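Local coordinates for protein minor fimbrium subunit Mfa5 (Porphyromonas gingivalis ATCC 33277, PDB 6TO1) that serves as an accessory subunit of the minor fimbriae, adhesive pili that mediate biofilm formation and attachment to host cells and other oral bacteria, at residues P262-I271 with P291-R300; S84-K94 with S511-P522. All coordinates share one frame; numbering follows the deposited sequence. Where two conformers were deposited one is given.

Interaction 1. Residues P262-I271 with P291-R300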
loop_
_atom_site.group_PDB
_atom_site.type_symbol
_atom_site.label_atom_id
_atom_site.label_comp_id
_atom_site.label_asym_id
_atom_site.label_seq_id
_atom_site.Cartn_x
_atom_site.Cartn_y
_atom_site.Cartn_z
ATOM N N PRO A 262 22.883 31.499 -20.923
ATOM C CA PRO A 262 23.538 30.938 -22.123
ATOM C C PRO A 262 23.584 31.905 -23.311
ATOM O O PRO A 262 24.567 31.922 -24.059
ATOM C CB PRO A 262 22.681 29.694 -22.413
ATOM C CG PRO A 262 22.241 29.215 -21.042
ATOM C CD PRO A 262 21.954 30.541 -20.280
ATOM N N ILE A 263 22.545 32.716 -23.494
ATOM C CA ILE A 263 22.547 33.703 -24.580
ATOM C C ILE A 263 23.744 34.639 -24.433
ATOM O O ILE A 263 24.557 34.802 -25.350
ATOM C CB ILE A 263 21.220 34.491 -24.581
ATOM C CG1 ILE A 263 20.045 33.574 -24.964
ATOM C CG2 ILE A 263 21.321 35.709 -25.508
ATOM C CD1 ILE A 263 18.674 34.030 -24.468
ATOM N N ASP A 264 23.843 35.294 -23.269
ATOM C CA ASP A 264 24.904 36.254 -23.028
ATOM C C ASP A 264 26.255 35.567 -23.040
ATOM O O ASP A 264 27.233 36.122 -23.537
ATOM C CB ASP A 264 24.661 36.970 -21.693
ATOM C CG ASP A 264 23.342 37.751 -21.668
ATOM O OD1 ASP A 264 22.291 37.146 -21.947
ATOM O OD2 ASP A 264 23.363 38.990 -21.381
ATOM N N LEU A 265 26.325 34.351 -22.502
ATOM C CA LEU A 265 27.582 33.624 -22.464
ATOM C C LEU A 265 28.084 33.285 -23.856
ATOM O O LEU A 265 29.286 33.378 -24.126
ATOM C CB LEU A 265 27.417 32.336 -21.656
ATOM C CG LEU A 265 27.341 32.521 -20.145
ATOM C CD1 LEU A 265 26.894 31.200 -19.493
ATOM C CD2 LEU A 265 28.686 32.992 -19.608
ATOM N N VAL A 266 27.196 32.822 -24.736
ATOM C CA VAL A 266 27.671 32.417 -26.042
ATOM C C VAL A 266 28.057 33.632 -26.860
ATOM O O VAL A 266 28.994 33.573 -27.666
ATOM C CB VAL A 266 26.636 31.540 -26.773
ATOM C CG1 VAL A 266 25.493 32.323 -27.375
ATOM C CG2 VAL A 266 27.321 30.763 -27.855
ATOM N N ILE A 267 27.361 34.752 -26.674
ATOM C CA ILE A 267 27.709 35.958 -27.417
ATOM C C ILE A 267 29.061 36.475 -26.957
ATOM O O ILE A 267 29.959 36.716 -27.766
ATOM C CB ILE A 267 26.605 37.021 -27.273
ATOM C CG1 ILE A 267 25.369 36.576 -28.054
ATOM C CG2 ILE A 267 27.093 38.393 -27.778
ATOM C CD1 ILE A 267 24.117 37.440 -27.814
ATOM N N GLN A 268 29.240 36.625 -25.638
ATOM C CA GLN A 268 30.532 37.063 -25.130
ATOM C C GLN A 268 31.621 36.083 -25.522
ATOM O O GLN A 268 32.735 36.491 -25.852
ATOM C CB GLN A 268 30.509 37.222 -23.610
ATOM C CG GLN A 268 31.798 37.781 -23.039
ATOM C CD GLN A 268 32.006 39.246 -23.414
ATOM O OE1 GLN A 268 31.304 40.118 -22.928
ATOM N NE2 GLN A 268 32.952 39.504 -24.302
ATOM N N GLY A 269 31.325 34.781 -25.473
ATOM C CA GLY A 269 32.347 33.802 -25.798
ATOM C C GLY A 269 32.782 33.915 -27.239
ATOM O O GLY A 269 33.973 33.849 -27.555
ATOM N N ALA A 270 31.817 34.132 -28.133
ATOM C CA ALA A 270 32.127 34.243 -29.546
ATOM C C ALA A 270 32.796 35.564 -29.875
ATOM O O ALA A 270 33.507 35.645 -30.874
ATOM C CB ALA A 270 30.845 34.084 -30.381
ATOM N N ILE A 271 32.561 36.609 -29.077
ATOM C CA ILE A 271 33.347 37.828 -29.218
ATOM C C ILE A 271 34.802 37.553 -28.840
ATOM O O ILE A 271 35.720 37.956 -29.556
ATOM C CB ILE A 271 32.744 38.978 -28.380
ATOM C CG1 ILE A 271 31.417 39.462 -28.993
ATOM C CG2 ILE A 271 33.756 40.141 -28.215
ATOM C CD1 ILE A 271 30.562 40.300 -28.030
ATOM N N PRO A 291 30.005 37.708 -34.563
ATOM C CA PRO A 291 29.054 38.405 -33.689
ATOM C C PRO A 291 29.681 39.510 -32.850
ATOM O O PRO A 291 30.879 39.527 -32.564
ATOM C CB PRO A 291 28.512 37.296 -32.782
ATOM C CG PRO A 291 29.537 36.228 -32.835
ATOM C CD PRO A 291 30.176 36.298 -34.177
ATOM N N THR A 292 28.818 40.440 -32.478
ATOM C CA THR A 292 29.108 41.527 -31.560
ATOM C C THR A 292 28.065 41.511 -30.454
ATOM O O THR A 292 27.146 40.681 -30.440
ATOM C CB THR A 292 29.083 42.880 -32.284
ATOM O OG1 THR A 292 27.726 43.186 -32.644
ATOM C CG2 THR A 292 29.967 42.858 -33.504
ATOM N N HIS A 293 28.183 42.463 -29.507
ATOM C CA HIS A 293 27.210 42.497 -28.425
ATOM C C HIS A 293 25.787 42.730 -28.912
ATOM O O HIS A 293 24.834 42.445 -28.171
ATOM C CB HIS A 293 27.594 43.578 -27.402
ATOM C CG HIS A 293 28.724 43.181 -26.508
ATOM N ND1 HIS A 293 28.634 42.128 -25.623
ATOM C CD2 HIS A 293 29.974 43.684 -26.372
ATOM C CE1 HIS A 293 29.785 41.991 -24.990
ATOM N NE2 HIS A 293 30.609 42.932 -25.415
ATOM N N SER A 294 25.607 43.252 -30.121
ATOM C CA SER A 294 24.279 43.521 -30.660
ATOM C C SER A 294 23.719 42.366 -31.488
ATOM O O SER A 294 22.577 42.444 -31.940
ATOM C CB SER A 294 24.314 44.786 -31.525
ATOM O OG SER A 294 24.674 45.897 -30.715
ATOM N N SER A 295 24.487 41.305 -31.680
ATOM C CA SER A 295 24.015 40.175 -32.474
ATOM C C SER A 295 22.879 39.420 -31.791
ATOM O O SER A 295 22.640 39.532 -30.592
ATOM C CB SER A 295 25.171 39.223 -32.751
ATOM O OG SER A 295 26.147 39.843 -33.567
ATOM N N LYS A 296 22.194 38.596 -32.581
ATOM C CA LYS A 296 21.011 37.875 -32.151
ATOM C C LYS A 296 21.279 36.384 -32.318
ATOM O O LYS A 296 21.883 35.957 -33.308
ATOM C CB LYS A 296 19.784 38.303 -32.950
ATOM C CG LYS A 296 19.547 39.832 -32.983
ATOM C CD LYS A 296 19.104 40.384 -31.646
ATOM C CE LYS A 296 18.627 41.848 -31.813
ATOM N NZ LYS A 296 18.214 42.464 -30.528
ATOM N N VAL A 297 20.849 35.610 -31.338
ATOM C CA VAL A 297 21.043 34.166 -31.350
ATOM C C VAL A 297 19.706 33.470 -31.231
ATOM O O VAL A 297 18.706 34.043 -30.787
ATOM C CB VAL A 297 22.010 33.705 -30.232
ATOM C CG1 VAL A 297 23.368 34.404 -30.409
ATOM C CG2 VAL A 297 21.437 33.971 -28.839
ATOM N N GLY A 298 19.692 32.194 -31.614
ATOM C CA GLY A 298 18.431 31.480 -31.667
ATOM C C GLY A 298 17.734 31.466 -30.313
ATOM O O GLY A 298 18.367 31.316 -29.262
ATOM N N ARG A 299 16.415 31.628 -30.349
ATOM C CA ARG A 299 15.616 31.565 -29.132
ATOM C C ARG A 299 15.566 30.146 -28.571
ATOM O O ARG A 299 15.888 29.166 -29.250
ATOM C CB ARG A 299 14.194 32.054 -29.416
ATOM C CG ARG A 299 14.123 33.555 -29.641
ATOM C CD ARG A 299 12.716 34.009 -29.977
ATOM N NE ARG A 299 12.557 35.437 -29.741
ATOM C CZ ARG A 299 12.318 35.986 -28.548
ATOM N NH1 ARG A 299 12.209 35.226 -27.461
ATOM N NH2 ARG A 299 12.197 37.302 -28.451
ATOM N N ARG A 300 15.134 30.040 -27.309
ATOM C CA ARG A 300 14.889 28.734 -26.712
ATOM C C ARG A 300 13.411 28.521 -26.403
ATOM O O ARG A 300 13.067 27.540 -25.742
ATOM C CB ARG A 300 15.738 28.519 -25.446
ATOM C CG ARG A 300 15.616 29.583 -24.397
ATOM C CD ARG A 300 16.409 29.156 -23.151
ATOM N NE ARG A 300 16.384 30.164 -22.105
ATOM C CZ ARG A 300 17.364 31.034 -21.865
ATOM N NH1 ARG A 300 18.468 31.030 -22.599
ATOM N NH2 ARG A 300 17.214 31.933 -20.897
HETATM O O HOH W 1 33.314 42.473 -25.019
HETATM O O HOH W 2 33.026 37.675 -32.827
#
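The methyl tip of I271 sits almost squarely over the imidazole of H293: CD1 lies 3.5 Å from the ring centroid and 7° off the ring normal, a CH-pi contact that covers one face. Q268 comes to the same ring in its plane, its OE1 3.2 Å from H293 CE1, with amide and ring planes 68° apart. The Q268 chain leaves the helix with CG anti to the backbone N (chi1 -175°) and bends at chi2, which brings the amide round to the ring edge. A water accepts from Q268 NE2 and bonds H293 NE2, while N272 takes the same Q268 NE2 and E255 pairs with H293 ND1. Next to I271, A270 CB meets P291 CG at 3.5 Å, and a second water donates to both A270 O and P291 O. Toward the N-terminus of the helix the contact is largely apolar. V297 divides its branches: CG1 reaches I267 CG1 at 3.8 Å, CG2 reaches I263 CG2. I267 CG2 also rests against T292 O, in a type I turn (T292 to S295); T292 OG1 accepts from S294 N, an ST turn. R300 NH1 lies 3.5 Å from I263 CD1; its guanidinium is held by a salt bridge to D261 and a bond to N342. The helix thus packs against strand 296-298 and, through I263, against I253 of the neighbouring strand, in the chain between strands 227-234 and 357-362 of the von Willebrand factor A fold. Polar links between the segments run through water, so direct cohesion rests on close apolar packing, with R300 and H293 satisfied by neighbouring residues.

Interaction 2. Residues S84-K94 with S511-P522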
loop_
_atom_site.group_PDB
_atom_site.type_symbol
_atom_site.label_atom_id
_atom_site.label_comp_id
_atom_site.label_asym_id
_atom_site.label_seq_id
_atom_site.Cartn_x
_atom_site.Cartn_y
_atom_site.Cartn_z
ATOM N N SER A 84 -2.572 8.071 -12.160
ATOM C CA SER A 84 -2.644 7.544 -10.805
ATOM C C SER A 84 -1.888 6.222 -10.711
ATOM O O SER A 84 -1.969 5.389 -11.614
ATOM C CB SER A 84 -4.096 7.353 -10.384
ATOM O OG SER A 84 -4.725 8.599 -10.151
ATOM N N PRO A 85 -1.151 6.002 -9.632
ATOM C CA PRO A 85 -0.475 4.722 -9.457
ATOM C C PRO A 85 -1.488 3.621 -9.197
ATOM O O PRO A 85 -2.643 3.910 -8.860
ATOM C CB PRO A 85 0.408 4.951 -8.226
ATOM C CG PRO A 85 -0.287 5.989 -7.466
ATOM C CD PRO A 85 -0.978 6.888 -8.457
ATOM N N PRO A 86 -1.088 2.354 -9.323
ATOM C CA PRO A 86 -1.970 1.263 -8.884
ATOM C C PRO A 86 -2.376 1.424 -7.422
ATOM O O PRO A 86 -1.630 1.968 -6.605
ATOM C CB PRO A 86 -1.114 0.009 -9.074
ATOM C CG PRO A 86 -0.053 0.414 -10.123
ATOM C CD PRO A 86 0.231 1.862 -9.761
ATOM N N VAL A 87 -3.552 0.904 -7.102
ATOM C CA VAL A 87 -4.060 0.909 -5.724
ATOM C C VAL A 87 -3.379 -0.182 -4.906
ATOM O O VAL A 87 -3.191 -1.317 -5.380
ATOM C CB VAL A 87 -5.586 0.711 -5.728
ATOM C CG1 VAL A 87 -6.097 0.455 -4.274
ATOM C CG2 VAL A 87 -6.291 1.900 -6.365
ATOM N N VAL A 88 -3.049 0.136 -3.654
ATOM C CA VAL A 88 -2.401 -0.841 -2.766
ATOM C C VAL A 88 -3.413 -1.917 -2.380
ATOM O O VAL A 88 -4.533 -1.580 -1.918
ATOM C CB VAL A 88 -1.846 -0.153 -1.516
ATOM C CG1 VAL A 88 -1.347 -1.218 -0.518
ATOM C CG2 VAL A 88 -0.726 0.799 -1.862
ATOM N N PRO A 89 -3.092 -3.197 -2.570
ATOM C CA PRO A 89 -4.059 -4.250 -2.234
ATOM C C PRO A 89 -4.300 -4.315 -0.743
ATOM O O PRO A 89 -3.386 -4.122 0.060
ATOM C CB PRO A 89 -3.398 -5.536 -2.744
ATOM C CG PRO A 89 -2.497 -5.029 -3.902
ATOM C CD PRO A 89 -1.954 -3.733 -3.344
ATOM N N VAL A 90 -5.543 -4.615 -0.403
ATOM C CA VAL A 90 -6.000 -4.762 0.971
ATOM C C VAL A 90 -6.753 -6.081 1.071
ATOM O O VAL A 90 -7.549 -6.411 0.192
ATOM C CB VAL A 90 -6.922 -3.587 1.384
ATOM C CG1 VAL A 90 -7.475 -3.791 2.793
ATOM C CG2 VAL A 90 -6.177 -2.267 1.283
ATOM N N ALA A 91 -6.574 -6.790 2.184
ATOM C CA ALA A 91 -7.326 -8.012 2.433
ATOM C C ALA A 91 -7.661 -8.066 3.914
ATOM O O ALA A 91 -6.950 -7.488 4.750
ATOM C CB ALA A 91 -6.536 -9.258 2.020
ATOM N N VAL A 92 -8.753 -8.750 4.234
ATOM C CA VAL A 92 -9.194 -8.842 5.622
ATOM C C VAL A 92 -9.289 -10.312 6.002
ATOM O O VAL A 92 -9.505 -11.164 5.148
ATOM C CB VAL A 92 -10.542 -8.146 5.858
ATOM C CG1 VAL A 92 -10.428 -6.649 5.571
ATOM C CG2 VAL A 92 -11.649 -8.819 5.033
ATOM N N ASP A 93 -9.120 -10.597 7.289
ATOM C CA ASP A 93 -9.245 -11.950 7.803
ATOM C C ASP A 93 -9.775 -11.852 9.229
ATOM O O ASP A 93 -9.598 -10.848 9.920
ATOM C CB ASP A 93 -7.913 -12.692 7.781
ATOM C CG ASP A 93 -8.073 -14.210 7.843
ATOM O OD1 ASP A 93 -9.190 -14.737 7.657
ATOM O OD2 ASP A 93 -7.057 -14.868 8.111
ATOM N N LYS A 94 -10.377 -12.941 9.672
ATOM C CA LYS A 94 -10.974 -12.997 10.995
ATOM C C LYS A 94 -10.975 -14.454 11.415
ATOM O O LYS A 94 -11.248 -15.330 10.599
ATOM C CB LYS A 94 -12.385 -12.412 10.978
ATOM C CG LYS A 94 -13.111 -12.451 12.330
ATOM C CD LYS A 94 -14.504 -11.857 12.219
ATOM C CE LYS A 94 -15.272 -12.053 13.526
ATOM N NZ LYS A 94 -16.727 -11.889 13.302
ATOM N N SER A 511 -5.562 3.694 -1.108
ATOM C CA SER A 511 -4.292 4.408 -1.166
ATOM C C SER A 511 -4.310 5.586 -2.122
ATOM O O SER A 511 -3.389 6.417 -2.060
ATOM C CB SER A 511 -3.182 3.440 -1.571
ATOM O OG SER A 511 -3.397 2.924 -2.884
ATOM N N ASN A 512 -5.323 5.689 -2.986
ATOM C CA ASN A 512 -5.462 6.858 -3.852
ATOM C C ASN A 512 -6.609 7.763 -3.440
ATOM O O ASN A 512 -7.008 8.631 -4.216
ATOM C CB ASN A 512 -5.651 6.440 -5.307
ATOM C CG ASN A 512 -4.401 5.867 -5.911
ATOM O OD1 ASN A 512 -3.311 6.116 -5.436
ATOM N ND2 ASN A 512 -4.561 5.055 -6.938
ATOM N N GLY A 513 -7.171 7.570 -2.250
ATOM C CA GLY A 513 -8.179 8.467 -1.745
ATOM C C GLY A 513 -9.594 8.165 -2.166
ATOM O O GLY A 513 -10.485 8.990 -1.925
ATOM N N GLU A 514 -9.851 6.984 -2.709
ATOM C CA GLU A 514 -11.199 6.581 -3.073
ATOM C C GLU A 514 -11.879 6.007 -1.833
ATOM O O GLU A 514 -11.429 4.989 -1.290
ATOM C CB GLU A 514 -11.190 5.563 -4.203
ATOM C CG GLU A 514 -10.444 6.014 -5.436
ATOM C CD GLU A 514 -10.466 4.944 -6.498
ATOM O OE1 GLU A 514 -9.623 4.020 -6.430
ATOM O OE2 GLU A 514 -11.342 5.013 -7.388
ATOM N N SER A 515 -12.946 6.664 -1.389
ATOM C CA SER A 515 -13.652 6.294 -0.163
ATOM C C SER A 515 -14.728 5.232 -0.425
ATOM O O SER A 515 -15.004 4.840 -1.563
ATOM C CB SER A 515 -14.259 7.553 0.487
ATOM O OG SER A 515 -15.345 8.057 -0.290
ATOM N N ASN A 516 -15.295 4.725 0.669
ATOM C CA ASN A 516 -16.390 3.752 0.654
ATOM C C ASN A 516 -16.024 2.428 -0.014
ATOM O O ASN A 516 -16.888 1.763 -0.584
ATOM C CB ASN A 516 -17.634 4.329 -0.027
ATOM C CG ASN A 516 -18.900 3.552 0.312
ATOM O OD1 ASN A 516 -19.063 3.065 1.425
ATOM N ND2 ASN A 516 -19.794 3.436 -0.656
ATOM N N GLN A 517 -14.754 2.040 0.016
ATOM C CA GLN A 517 -14.358 0.698 -0.395
ATOM C C GLN A 517 -14.750 -0.276 0.719
ATOM O O GLN A 517 -14.605 0.036 1.895
ATOM C CB GLN A 517 -12.858 0.633 -0.645
ATOM C CG GLN A 517 -12.365 1.713 -1.597
ATOM C CD GLN A 517 -12.992 1.611 -2.968
ATOM O OE1 GLN A 517 -12.701 0.683 -3.710
ATOM N NE2 GLN A 517 -13.857 2.556 -3.305
ATOM N N GLN A 518 -15.201 -1.470 0.359
ATOM C CA GLN A 518 -15.792 -2.328 1.383
ATOM C C GLN A 518 -15.342 -3.766 1.225
ATOM O O GLN A 518 -15.287 -4.281 0.113
ATOM C CB GLN A 518 -17.325 -2.255 1.312
ATOM C CG GLN A 518 -17.884 -0.929 1.808
ATOM C CD GLN A 518 -19.403 -0.913 1.845
ATOM O OE1 GLN A 518 -20.035 -1.959 1.988
ATOM N NE2 GLN A 518 -19.997 0.275 1.725
ATOM N N LEU A 519 -15.001 -4.390 2.344
ATOM C CA LEU A 519 -14.573 -5.773 2.390
ATOM C C LEU A 519 -15.263 -6.433 3.576
ATOM O O LEU A 519 -15.346 -5.852 4.658
ATOM C CB LEU A 519 -13.069 -5.906 2.535
ATOM C CG LEU A 519 -12.194 -5.576 1.314
ATOM C CD1 LEU A 519 -10.760 -5.566 1.771
ATOM C CD2 LEU A 519 -12.423 -6.586 0.228
ATOM N N ILE A 520 -15.772 -7.635 3.367
ATOM C CA ILE A 520 -16.519 -8.354 4.399
ATOM C C ILE A 520 -15.606 -9.408 5.003
ATOM O O ILE A 520 -14.939 -10.166 4.281
ATOM C CB ILE A 520 -17.806 -8.967 3.829
ATOM C CG1 ILE A 520 -18.757 -7.840 3.402
ATOM C CG2 ILE A 520 -18.495 -9.866 4.880
ATOM C CD1 ILE A 520 -20.057 -8.326 2.834
ATOM N N PHE A 521 -15.551 -9.446 6.324
ATOM C CA PHE A 521 -14.711 -10.420 6.997
ATOM C C PHE A 521 -15.332 -11.823 6.965
ATOM O O PHE A 521 -16.551 -11.971 6.949
ATOM C CB PHE A 521 -14.507 -10.034 8.465
ATOM C CG PHE A 521 -13.607 -8.857 8.686
ATOM C CD1 PHE A 521 -12.285 -9.044 9.053
ATOM C CD2 PHE A 521 -14.080 -7.567 8.538
ATOM C CE1 PHE A 521 -11.441 -7.941 9.274
ATOM C CE2 PHE A 521 -13.254 -6.477 8.743
ATOM C CZ PHE A 521 -11.929 -6.672 9.106
ATOM N N PRO A 522 -14.494 -12.851 7.012
ATOM C CA PRO A 522 -14.982 -14.219 7.228
ATOM C C PRO A 522 -15.688 -14.373 8.568
ATOM O O PRO A 522 -15.554 -13.546 9.472
ATOM C CB PRO A 522 -13.705 -15.065 7.194
ATOM C CG PRO A 522 -12.614 -14.181 6.712
ATOM C CD PRO A 522 -13.023 -12.776 6.961
HETATM O O HOH W 3 -1.888 3.933 -4.733
HETATM O O HOH W 4 -5.525 0.747 -0.940
HETATM O O HOH W 5 -17.542 -11.903 10.485
#
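S511 OG accepts from V88 N at 2.9 Å in a nearly straight bond (170°). In the other direct bond between the segments N512 ND2 donates to P85 O at 2.9 Å, the acceptor lying close to the amide plane of N512. Waters reinforce this corner: one donates to P86 O and N512 OD1 and accepts from S511 OG, another spans V88 O and S511 N. Strands 90-94 and 517-520 run roughly parallel, 30° apart, but their axes stay 7.4 Å away from each other, for they are edge strands of two different antiparallel sheets, pairing with 110-119 and 501-510. The interval is filled largely by apolar side chains. L519 CD1 touches V90 CG1 at 3.9 Å and V92 CG1 at 4.0 Å. V92 CB stands over one face of F521, offset toward the rim, in a CH-pi contact 3.8 Å from the centroid, while D93 O lies at the ring edge. K94, its chain fully extended from a CG anti to the backbone N (chi1 179°), runs past P522, its CD 3.4 Å from P522 O. K94 NZ shares a water with P522 O and is covalently linked to N501 CG on strand 501-510, an intramolecular isopeptide that ties the two sheets together.

Interaction 1 is mostly buried and joins a helix to a turn and short strand close together in sequence, in a part of the chain between strands of the von Willebrand factor A fold; interaction 2 is a surface contact between segments separated by more than four hundred residues, at the edges of two sheets. They share no element. The nearest atoms of interaction 1 and interaction 2 are about 28 Å apart. The 262-271 and 291-300 contact lies far from the centre of the chain, whereas 84-94 with 511-522 lies near it. Both pack aliphatic groups over an aromatic face. Waters bridge both, but only interaction 2 also has direct hydrogen bonds between its segments and, through K94, adjoins a covalent cross-link.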